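Local coordinates for DNA topoisomerase 2-associated protein PAT1 (Saccharomyces cerevisiae, PDB 5LMG), which activates mRNA decapping and represses translation, its C-terminal domain binding directly to the decapping enzyme Dcp2 and the exonuclease Xrn1, at residues N193-T198 against E247-L252. The protein carries 2 engineered substitutions. Sequence-based numbering, arbitrary orientation.
Sequences NVSFLT and ESKIQL
Ser195, on the short helix 194-197, meets Lys249 and Leu252 of the loop joining helices 234-246 and 257-267, in a largely helical domain whose family belongs to the TPR clan. The contact illustrates how water can join two segments that share no direct hydrogen bond. At the start, Asn193 is the N-cap: its OD1 accepts from Phe196 N at 3.0 Å, the donor lying above the carbonyl plane of the side-chain amide. A water that accepts from Lys249 NZ at 2.8 Å gives a weak, long bond to the same OD1; the ammonium also donates to Ser245 O, tying it to the end of the preceding helix. Val194 packs instead against Leu242, Ser245 and Leu246 of helix 234-246. Next comes Ser195, whose OG, anti to the backbone N (chi1 179°), projects against the aliphatic part of Lys249, 3.6 Å from Lys249 CB. The lysine chain bends at CG-CD (chi3 -85°), and its CD also packs on Ser195 CB. Leu252 CD1 approaches the hydroxyl more loosely, at 4.0 Å from Ser195 OG. At Thr198, OG1 donates to Ser195 O at 2.7 Å, which fixes the hydroxyl's rotation and leaves it able to accept from a second water. That water lies 2.8 Å from Ser195 OG and donates both to Thr198 OG1 and, at 2.7 Å, to Lys249 O.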
ATOM      1  N   ASN A 193       2.768  14.089  -6.641  1.00 44.92           N
ATOM      2  CA  ASN A 193       3.217  14.636  -5.375  1.00 44.11           C
ATOM      3  C   ASN A 193       3.274  13.349  -4.527  1.00 46.31           C
ATOM      4  O   ASN A 193       2.223  12.790  -4.184  1.00 44.22           O
ATOM      5  CB  ASN A 193       2.179  15.620  -4.795  1.00 46.46           C
ATOM      6  CG  ASN A 193       2.559  16.223  -3.460  1.00 63.71           C
ATOM      7  OD1 ASN A 193       2.907  15.537  -2.489  1.00 52.16           O
ATOM      8  ND2 ASN A 193       2.473  17.532  -3.378  1.00 59.95           N
ATOM      9  N   VAL A 194       4.498  12.838  -4.288  1.00 43.26           N
ATOM     10  CA  VAL A 194       4.769  11.589  -3.559  1.00 43.15           C
ATOM     11  C   VAL A 194       4.200  11.640  -2.130  1.00 46.50           C
ATOM     12  O   VAL A 194       3.562  10.673  -1.707  1.00 45.23           O
ATOM     13  CB  VAL A 194       6.271  11.168  -3.611  1.00 47.35           C
ATOM     14  CG1 VAL A 194       6.487   9.788  -2.993  1.00 46.74           C
ATOM     15  CG2 VAL A 194       6.799  11.180  -5.045  1.00 47.87           C
ATOM     16  N   SER A 195       4.370  12.774  -1.417  1.00 43.29           N
ATOM     17  CA  SER A 195       3.834  12.938  -0.063  1.00 42.85           C
ATOM     18  C   SER A 195       2.297  12.765  -0.028  1.00 44.96           C
ATOM     19  O   SER A 195       1.791  12.129   0.898  1.00 43.73           O
ATOM     20  CB  SER A 195       4.249  14.276   0.536  1.00 46.09           C
ATOM     21  OG  SER A 195       3.701  14.408   1.837  1.00 51.87           O
ATOM     22  N   PHE A 196       1.564  13.296  -1.044  1.00 41.04           N
ATOM     23  CA  PHE A 196       0.122  13.084  -1.138  1.00 40.54           C
ATOM     24  C   PHE A 196      -0.186  11.579  -1.268  1.00 41.63           C
ATOM     25  O   PHE A 196      -1.068  11.095  -0.565  1.00 39.55           O
ATOM     26  CB  PHE A 196      -0.542  13.885  -2.286  1.00 42.98           C
ATOM     27  CG  PHE A 196      -1.991  13.476  -2.522  1.00 44.82           C
ATOM     28  CD1 PHE A 196      -2.986  13.806  -1.604  1.00 47.74           C
ATOM     29  CD2 PHE A 196      -2.345  12.705  -3.628  1.00 47.11           C
ATOM     30  CE1 PHE A 196      -4.313  13.388  -1.796  1.00 48.50           C
ATOM     31  CE2 PHE A 196      -3.675  12.297  -3.826  1.00 49.95           C
ATOM     32  CZ  PHE A 196      -4.650  12.641  -2.907  1.00 47.75           C
ATOM     33  N   LEU A 197       0.573  10.840  -2.118  1.00 39.38           N
ATOM     34  CA  LEU A 197       0.388   9.389  -2.324  1.00 38.74           C
ATOM     35  C   LEU A 197       0.526   8.578  -1.025  1.00 41.97           C
ATOM     36  O   LEU A 197      -0.199   7.592  -0.832  1.00 40.77           O
ATOM     37  CB  LEU A 197       1.337   8.825  -3.402  1.00 38.38           C
ATOM     38  CG  LEU A 197       1.167   9.311  -4.849  1.00 42.99           C
ATOM     39  CD1 LEU A 197       2.101   8.540  -5.772  1.00 42.90           C
ATOM     40  CD2 LEU A 197      -0.300   9.186  -5.344  1.00 43.49           C
ATOM     41  N   THR A 198       1.413   9.031  -0.118  1.00 38.97           N
ATOM     42  CA  THR A 198       1.648   8.385   1.180  1.00 39.18           C
ATOM     43  C   THR A 198       0.520   8.627   2.215  1.00 43.11           C
ATOM     44  O   THR A 198       0.522   7.966   3.251  1.00 42.69           O
ATOM     45  CB  THR A 198       3.019   8.754   1.743  1.00 44.16           C
ATOM     46  OG1 THR A 198       3.010  10.111   2.173  1.00 45.92           O
ATOM     47  CG2 THR A 198       4.171   8.438   0.776  1.00 41.52           C
ATOM     48  N   GLU A 247      11.223  13.544   2.629  1.00 42.49           N
ATOM     49  CA  GLU A 247      11.933  14.174   3.737  1.00 42.01           C
ATOM     50  C   GLU A 247      11.148  15.326   4.342  1.00 46.03           C
ATOM     51  O   GLU A 247      10.577  16.127   3.600  1.00 46.22           O
ATOM     52  CB  GLU A 247      13.334  14.612   3.288  1.00 43.43           C
ATOM     53  CG  GLU A 247      14.293  14.800   4.443  1.00 52.40           C
ATOM     54  CD  GLU A 247      15.704  15.136   4.002  1.00 69.08           C
ATOM     55  OE1 GLU A 247      15.892  15.487   2.814  1.00 59.07           O
ATOM     56  OE2 GLU A 247      16.617  15.084   4.855  1.00 61.27           O
ATOM     57  N   SER A 248      11.084  15.367   5.692  1.00 42.94           N
ATOM     58  CA  SER A 248      10.320  16.315   6.540  1.00 43.50           C
ATOM     59  C   SER A 248       8.777  16.060   6.530  1.00 46.77           C
ATOM     60  O   SER A 248       8.046  16.745   7.256  1.00 46.49           O
ATOM     61  CB  SER A 248      10.649  17.774   6.218  1.00 47.13           C
ATOM     62  OG  SER A 248       9.874  18.246   5.127  1.00 55.98           O
ATOM     63  N   LYS A 249       8.292  15.071   5.730  1.00 42.65           N
ATOM     64  CA  LYS A 249       6.871  14.721   5.598  1.00 42.25           C
ATOM     65  C   LYS A 249       6.558  13.241   5.947  1.00 44.45           C
ATOM     66  O   LYS A 249       5.413  12.820   5.784  1.00 42.52           O
ATOM     67  CB  LYS A 249       6.371  15.062   4.173  1.00 45.06           C
ATOM     68  CG  LYS A 249       6.407  16.560   3.842  1.00 56.56           C
ATOM     69  CD  LYS A 249       6.387  16.849   2.343  1.00 65.66           C
ATOM     70  CE  LYS A 249       7.760  16.814   1.707  1.00 73.66           C
ATOM     71  NZ  LYS A 249       7.724  17.227   0.278  1.00 78.49           N
ATOM     72  N   ILE A 250       7.566  12.465   6.437  1.00 41.29           N
ATOM     73  CA  ILE A 250       7.445  11.036   6.786  1.00 41.67           C
ATOM     74  C   ILE A 250       6.311  10.767   7.817  1.00 46.03           C
ATOM     75  O   ILE A 250       5.578   9.788   7.662  1.00 45.29           O
ATOM     76  CB  ILE A 250       8.811  10.404   7.213  1.00 44.45           C
ATOM     77  CG1 ILE A 250       9.825  10.441   6.035  1.00 45.32           C
ATOM     78  CG2 ILE A 250       8.643   8.951   7.713  1.00 44.29           C
ATOM     79  CD1 ILE A 250      11.362  10.282   6.439  1.00 46.92           C
ATOM     80  N   GLN A 251       6.145  11.643   8.826  1.00 43.30           N
ATOM     81  CA  GLN A 251       5.099  11.518   9.851  1.00 43.84           C
ATOM     82  C   GLN A 251       3.658  11.546   9.255  1.00 46.47           C
ATOM     83  O   GLN A 251       2.752  10.917   9.818  1.00 44.09           O
ATOM     84  CB  GLN A 251       5.305  12.581  10.958  1.00 45.88           C
ATOM     85  CG  GLN A 251       4.061  13.005  11.761  1.00 68.20           C
ATOM     86  CD  GLN A 251       3.580  11.961  12.744  1.00 87.79           C
ATOM     87  OE1 GLN A 251       4.312  11.534  13.650  1.00 87.57           O
ATOM     88  NE2 GLN A 251       2.312  11.584  12.635  1.00 71.65           N
ATOM     89  N   LEU A 252       3.476  12.211   8.088  1.00 43.36           N
ATOM     90  CA  LEU A 252       2.170  12.339   7.415  1.00 42.71           C
ATOM     91  C   LEU A 252       1.589  11.001   6.903  1.00 45.67           C
ATOM     92  O   LEU A 252       0.424  10.945   6.513  1.00 45.57           O
ATOM     93  CB  LEU A 252       2.217  13.389   6.293  1.00 42.71           C
ATOM     94  CG  LEU A 252       2.643  14.818   6.679  1.00 48.17           C
ATOM     95  CD1 LEU A 252       2.612  15.728   5.457  1.00 48.50           C
ATOM     96  CD2 LEU A 252       1.753  15.406   7.795  1.00 50.78           C
TER
HETATM   97  O   HOH W   1       5.350  17.470  -1.217  1.00 69.69           O
HETATM   98  O   HOH W   2       4.571  12.153   3.292  1.00 43.76           O